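Local structure of microbial serine proteinases; subtilisin (Bacillus subtilis, 2GKO) at residues A166-P171 / A203-R208; V188-N193 / S249-H254. The protein hydrolyses peptide bonds as a calcium-binding, cold-adapted serine protease of the subtilisin family. One frame throughout, in Å; residues are numbered along the deposited sequence.

Interaction 1: residues A166-P171 / A203-R208; sequences AGNSGP and ADFSSR. With PMS (phenylmethanesulfonic acid), chain G.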
loop_
_atom_site.group_PDB
_atom_site.type_symbol
_atom_site.label_atom_id
_atom_site.label_comp_id
_atom_site.label_asym_id
_atom_site.label_seq_id
_atom_site.Cartn_x
_atom_site.Cartn_y
_atom_site.Cartn_z
ATOM N N ALA A 166 7.320 -4.376 -0.667
ATOM C CA ALA A 166 8.246 -5.468 -0.996
ATOM C C ALA A 166 9.422 -5.514 -0.018
ATOM O O ALA A 166 9.915 -6.589 0.280
ATOM C CB ALA A 166 8.751 -5.353 -2.439
ATOM N N GLY A 167 9.811 -4.344 0.494
ATOM C CA GLY A 167 10.980 -4.180 1.331
ATOM C C GLY A 167 11.991 -3.241 0.700
ATOM O O GLY A 167 11.975 -2.943 -0.491
ATOM N N ASN A 168 12.898 -2.762 1.540
ATOM C CA ASN A 168 13.902 -1.782 1.133
ATOM C C ASN A 168 15.324 -2.357 1.190
ATOM O O ASN A 168 16.258 -1.624 1.484
ATOM C CB ASN A 168 13.833 -0.561 2.039
ATOM C CG ASN A 168 12.529 0.191 1.937
ATOM O OD1 ASN A 168 11.755 0.001 1.008
ATOM N ND2 ASN A 168 12.306 1.085 2.880
ATOM N N SER A 169 15.492 -3.638 0.872
ATOM C CA SER A 169 16.764 -4.342 1.045
ATOM C C SER A 169 17.386 -4.718 -0.307
ATOM O O SER A 169 18.291 -5.548 -0.373
ATOM C CB SER A 169 16.542 -5.605 1.870
ATOM O OG SER A 169 16.108 -5.282 3.163
ATOM N N GLY A 170 16.918 -4.079 -1.366
ATOM C CA GLY A 170 17.465 -4.287 -2.688
ATOM C C GLY A 170 18.828 -3.643 -2.908
ATOM O O GLY A 170 19.342 -2.928 -2.042
ATOM N N PRO A 171 19.397 -3.810 -4.098
ATOM C CA PRO A 171 18.763 -4.436 -5.252
ATOM C C PRO A 171 18.978 -5.941 -5.415
ATOM O O PRO A 171 18.489 -6.512 -6.394
ATOM C CB PRO A 171 19.452 -3.708 -6.419
ATOM C CG PRO A 171 20.825 -3.494 -5.933
ATOM C CD PRO A 171 20.692 -3.235 -4.462
ATOM N N ALA A 203 13.527 1.560 -8.246
ATOM C CA ALA A 203 14.570 2.095 -7.406
ATOM C C ALA A 203 15.509 0.987 -6.936
ATOM O O ALA A 203 15.072 -0.095 -6.626
ATOM C CB ALA A 203 13.950 2.851 -6.236
ATOM N N ASP A 204 16.806 1.283 -6.898
ATOM C CA ASP A 204 17.811 0.320 -6.452
ATOM C C ASP A 204 17.492 -0.254 -5.065
ATOM O O ASP A 204 17.742 -1.414 -4.824
ATOM C CB ASP A 204 19.210 0.944 -6.389
ATOM C CG ASP A 204 19.756 1.348 -7.734
ATOM O OD1 ASP A 204 19.133 1.062 -8.790
ATOM O OD2 ASP A 204 20.841 1.961 -7.799
ATOM N N PHE A 205 16.923 0.548 -4.160
ATOM C CA PHE A 205 16.632 0.055 -2.803
ATOM C C PHE A 205 15.526 -0.983 -2.716
ATOM O O PHE A 205 15.408 -1.689 -1.726
ATOM C CB PHE A 205 16.346 1.207 -1.823
ATOM C CG PHE A 205 15.040 1.917 -2.060
ATOM C CD1 PHE A 205 13.841 1.319 -1.676
ATOM C CD2 PHE A 205 15.000 3.161 -2.655
ATOM C CE1 PHE A 205 12.617 1.951 -1.906
ATOM C CE2 PHE A 205 13.772 3.816 -2.873
ATOM C CZ PHE A 205 12.587 3.196 -2.504
ATOM N N SER A 206 14.689 -1.058 -3.735
ATOM C CA SER A 206 13.508 -1.890 -3.654
ATOM C C SER A 206 13.893 -3.382 -3.618
ATOM O O SER A 206 14.712 -3.828 -4.414
ATOM C CB SER A 206 12.620 -1.569 -4.870
ATOM O OG SER A 206 11.351 -2.165 -4.772
ATOM N N SER A 207 13.318 -4.139 -2.686
ATOM C CA SER A 207 13.648 -5.552 -2.536
ATOM C C SER A 207 13.204 -6.330 -3.765
ATOM O O SER A 207 12.090 -6.141 -4.279
ATOM C CB SER A 207 12.985 -6.129 -1.297
ATOM O OG SER A 207 13.613 -5.645 -0.110
ATOM N N ARG A 208 14.084 -7.213 -4.211
ATOM C CA ARG A 208 13.837 -8.082 -5.370
ATOM C C ARG A 208 13.322 -9.444 -4.972
ATOM O O ARG A 208 13.653 -9.995 -3.923
ATOM C CB ARG A 208 15.131 -8.266 -6.182
ATOM C CG ARG A 208 15.341 -7.272 -7.269
ATOM C CD ARG A 208 15.425 -5.813 -6.808
ATOM N NE ARG A 208 15.722 -4.946 -7.949
ATOM C CZ ARG A 208 15.772 -3.622 -7.935
ATOM N NH1 ARG A 208 15.563 -2.935 -6.832
ATOM N NH2 ARG A 208 16.054 -2.966 -9.050
HETATM C C PMS G . 9.099 1.280 5.826
HETATM S S PMS G . 8.636 0.593 4.366
HETATM C C1 PMS G . 9.200 2.799 5.784
HETATM C C2 PMS G . 10.403 3.426 5.463
HETATM C C3 PMS G . 10.498 4.822 5.448
HETATM C C4 PMS G . 9.392 5.584 5.799
HETATM C C5 PMS G . 8.198 4.971 6.159
HETATM C C6 PMS G . 8.112 3.581 6.156
HETATM O O2S PMS G . 8.758 -0.841 4.517
HETATM O O1S PMS G . 9.434 1.255 3.339
#

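Interaction 2: residues V188-N193 / S249-H254; sequences VAALEN and SMASPH. With PMS (phenylmethanesulfonic acid), chain G.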
loop_
_atom_site.group_PDB
_atom_site.type_symbol
_atom_site.label_atom_id
_atom_site.label_comp_id
_atom_site.label_asym_id
_atom_site.label_seq_id
_atom_site.Cartn_x
_atom_site.Cartn_y
_atom_site.Cartn_z
ATOM N N VAL A 188 4.617 -4.963 -3.330
ATOM C CA VAL A 188 4.754 -3.826 -4.202
ATOM C C VAL A 188 6.181 -3.252 -4.191
ATOM O O VAL A 188 6.721 -2.848 -3.136
ATOM C CB VAL A 188 3.762 -2.722 -3.802
ATOM C CG1 VAL A 188 3.828 -1.552 -4.827
ATOM C CG2 VAL A 188 2.365 -3.278 -3.719
ATOM N N ALA A 189 6.804 -3.235 -5.367
ATOM C CA ALA A 189 8.117 -2.610 -5.578
ATOM C C ALA A 189 7.984 -1.116 -5.779
ATOM O O ALA A 189 6.923 -0.623 -6.197
ATOM C CB ALA A 189 8.806 -3.213 -6.787
ATOM N N ALA A 190 9.077 -0.396 -5.521
ATOM C CA ALA A 190 9.096 1.065 -5.608
ATOM C C ALA A 190 9.728 1.505 -6.891
ATOM O O ALA A 190 10.858 1.141 -7.197
ATOM C CB ALA A 190 9.862 1.688 -4.467
ATOM N N LEU A 191 8.980 2.331 -7.593
ATOM C CA LEU A 191 9.466 3.078 -8.744
ATOM C C LEU A 191 9.977 4.456 -8.360
ATOM O O LEU A 191 9.509 5.091 -7.402
ATOM C CB LEU A 191 8.325 3.216 -9.756
ATOM C CG LEU A 191 7.724 1.921 -10.276
ATOM C CD1 LEU A 191 6.454 2.250 -11.059
ATOM C CD2 LEU A 191 8.693 1.147 -11.144
ATOM N N GLU A 192 10.947 4.946 -9.119
ATOM C CA GLU A 192 11.444 6.305 -8.993
ATOM C C GLU A 192 11.044 7.109 -10.234
ATOM O O GLU A 192 10.673 6.532 -11.264
ATOM C CB GLU A 192 12.961 6.322 -8.812
ATOM C CG GLU A 192 13.728 5.786 -10.011
ATOM C CD GLU A 192 15.171 5.459 -9.715
ATOM O OE1 GLU A 192 15.577 5.448 -8.552
ATOM O OE2 GLU A 192 15.906 5.186 -10.667
ATOM N N ASN A 193 11.149 8.426 -10.129
ATOM C CA ASN A 193 10.678 9.318 -11.192
ATOM C C ASN A 193 11.753 9.498 -12.253
ATOM O O ASN A 193 12.233 10.614 -12.494
ATOM C CB ASN A 193 10.248 10.660 -10.636
ATOM C CG ASN A 193 9.422 11.465 -11.628
ATOM O OD1 ASN A 193 9.017 10.951 -12.697
ATOM N ND2 ASN A 193 9.132 12.694 -11.262
ATOM N N SER A 249 7.387 1.318 1.293
ATOM C CA SER A 249 6.262 1.773 2.125
ATOM C C SER A 249 5.406 2.814 1.441
ATOM O O SER A 249 4.230 2.934 1.778
ATOM C CB SER A 249 6.763 2.392 3.425
ATOM O OG SER A 249 7.112 1.360 4.330
ATOM N N MET A 250 6.022 3.597 0.548
ATOM C CA MET A 250 5.334 4.657 -0.194
ATOM C C MET A 250 4.628 4.097 -1.427
ATOM O O MET A 250 3.582 4.610 -1.846
ATOM C CB MET A 250 6.335 5.739 -0.624
ATOM C CG MET A 250 6.798 6.693 0.490
ATOM S SD MET A 250 7.671 5.928 1.919
ATOM C CE MET A 250 6.322 5.833 3.110
ATOM N N ALA A 251 5.181 3.026 -1.978
ATOM C CA ALA A 251 4.630 2.360 -3.168
ATOM C C ALA A 251 3.373 1.600 -2.827
ATOM O O ALA A 251 2.392 1.647 -3.560
ATOM C CB ALA A 251 5.685 1.429 -3.778
ATOM N N SER A 252 3.415 0.852 -1.731
ATOM C CA SER A 252 2.300 0.047 -1.295
ATOM C C SER A 252 0.968 0.814 -1.287
ATOM O O SER A 252 0.011 0.322 -1.870
ATOM C CB SER A 252 2.619 -0.595 0.071
ATOM O OG SER A 252 1.617 -1.537 0.453
ATOM N N PRO A 253 0.871 1.975 -0.640
ATOM C CA PRO A 253 -0.419 2.685 -0.627
ATOM C C PRO A 253 -0.880 3.222 -1.962
ATOM O O PRO A 253 -2.068 3.407 -2.110
ATOM C CB PRO A 253 -0.191 3.825 0.348
ATOM C CG PRO A 253 1.270 4.023 0.379
ATOM C CD PRO A 253 1.848 2.660 0.218
ATOM N N HIS A 254 0.018 3.479 -2.900
ATOM C CA HIS A 254 -0.413 3.775 -4.264
ATOM C C HIS A 254 -1.204 2.601 -4.847
ATOM O O HIS A 254 -2.287 2.771 -5.401
ATOM C CB HIS A 254 0.781 4.070 -5.144
ATOM C CG HIS A 254 1.337 5.444 -4.973
ATOM N ND1 HIS A 254 2.325 5.736 -4.058
ATOM C CD2 HIS A 254 1.078 6.606 -5.625
ATOM C CE1 HIS A 254 2.660 7.009 -4.166
ATOM N NE2 HIS A 254 1.894 7.566 -5.092
HETATM C C PMS G . 9.099 1.280 5.826
HETATM S S PMS G . 8.636 0.593 4.366
HETATM C C1 PMS G . 9.200 2.799 5.784
HETATM C C2 PMS G . 10.403 3.426 5.463
HETATM C C3 PMS G . 10.498 4.822 5.448
HETATM C C4 PMS G . 9.392 5.584 5.799
HETATM C C5 PMS G . 8.198 4.971 6.159
HETATM C C6 PMS G . 8.112 3.581 6.156
HETATM O O2S PMS G . 8.758 -0.841 4.517
HETATM O O1S PMS G . 9.434 1.255 3.339
#

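Interaction 1: residues A166-P171 / A203-R208
Ser207 OG has two hydrogen-bond partners. It accepts a bond of 2.9 Å from Ser169 N, and it is also hydrogen-bonded to Ser175 O. Its first torsion sets OG anti to the carbonyl carbon (chi1 -72°), facing the loop 166-171. The backbones join nearby. Ser207 N donates a hydrogen bond of 2.8 Å to Gly167 O. Gly170 N donates another, also of 2.8 Å, to Phe205 O. The two glycines let the chains come this close. A CB on Gly167 would clash with Ser207 OG, and one on Gly170 would clash with Ser206 O.

Arg208 works from within its own segment. Its NH1 reaches Ala203 O at 2.9 Å and Ser206 O at 2.7 Å, both in the guanidinium plane. Ala203 O also takes Ser206 N, from the opposite face of its carbonyl plane. Pro171, after a cis peptide bond, lays CB over one face of the guanidinium, 3.9 Å above it. NH2 goes on to Asn291 O. A leucine here would probably leave Ser206 O and Asn291 O without these donors, and Ala203 O with only the bond from Ser206 N among those described.

Asn168 lies beside Phe205, its amide nearly perpendicular to the ring (81°). OD1 is 3.6 Å from Phe205 CE1 and is hydrogen-bonded to Thr248 OG1, which helps fix the amide's rotation. ND2 therefore faces the inhibitor and donates a hydrogen bond of 2.9 Å to PMS O1S. Together with Ser249 N, this side-chain donor marks the oxyanion hole of a subtilisin.

Interaction 2: residues V188-N193 / S249-H254
Apolar touches carry this contact, and Ala251 CB is at their centre. It meets Val188 CG1 at 3.7 Å and Ala190 CB at 4.2 Å. Val188 holds CG1 anti to its own backbone nitrogen (chi1 -175°), which brings that methyl against Ala251. The other branch, CG2, lies alongside Ser252 CA. Ala189 points its methyl away and offers its backbone instead: its O stands 3.4 Å from Ala251 CB. Small side chains let the strand 188-192 and the helix 249-254 approach to 6.9 Å between axes. They cross nearly at right angles, at 106°.

Hydrogen bonds do not link the two segments. The strand backbone bonds to neighbouring strands and loops: Val188 pairs with Ala164 and Ala166, and Ala189 with Ile226 and Ala228. Ala190 N bonds to the side chain of Ser206, at OG. The helix has its own polar links. His254 ND1 donates a hydrogen bond of 2.8 Å to Met250 O, with the acceptor close to the ring plane, which fixes the turn of the imidazole. Ser252 OG is bonded to Asn136 OD1.

The covalent link is at the active site. Ser249 OG is joined to PMS S at 1.7 Å, as expected when a sulfonyl inhibitor captures the nucleophile. Ser249 N adds a bond of 2.9 Å to PMS O1S. Met250 is bent at chi2 and chi3, and its CE comes 3.7 Å from PMS C5, at the phenyl ring.

The chemistry divides accordingly. Between strand 188-192 and helix 249-254 the fit is by shape, without directed bonds. A directed bond from this part of the helix to the sheet is that of Ser252 with Asn136, on strand 133-137. The reactive serine points away from strand 188-192, near the start of the helix, and there it carries the inhibitor.

Along the chain the segments come in the order 166-171, 188-193, 203-208, 249-254, so the two contacts cross. Interaction 1 closes a loop of 31 residues, which takes in strand 186-192 and the strands 194-196 and 199-202. Interaction 2 closes a longer one of 55 residues, which includes the loop 203-208 and strand 226-229, and ties helix 248-265 to the sheet. They meet directly. Ala166 N probably bonds to Val188 O, Ala203 N probably bonds to Ala190 O, and Phe205 packs on Ala190. Strand 188-192 touches both the loops and the helix, and the loops also meet Thr248 at the start of the helix. Both contacts border the bound PMS.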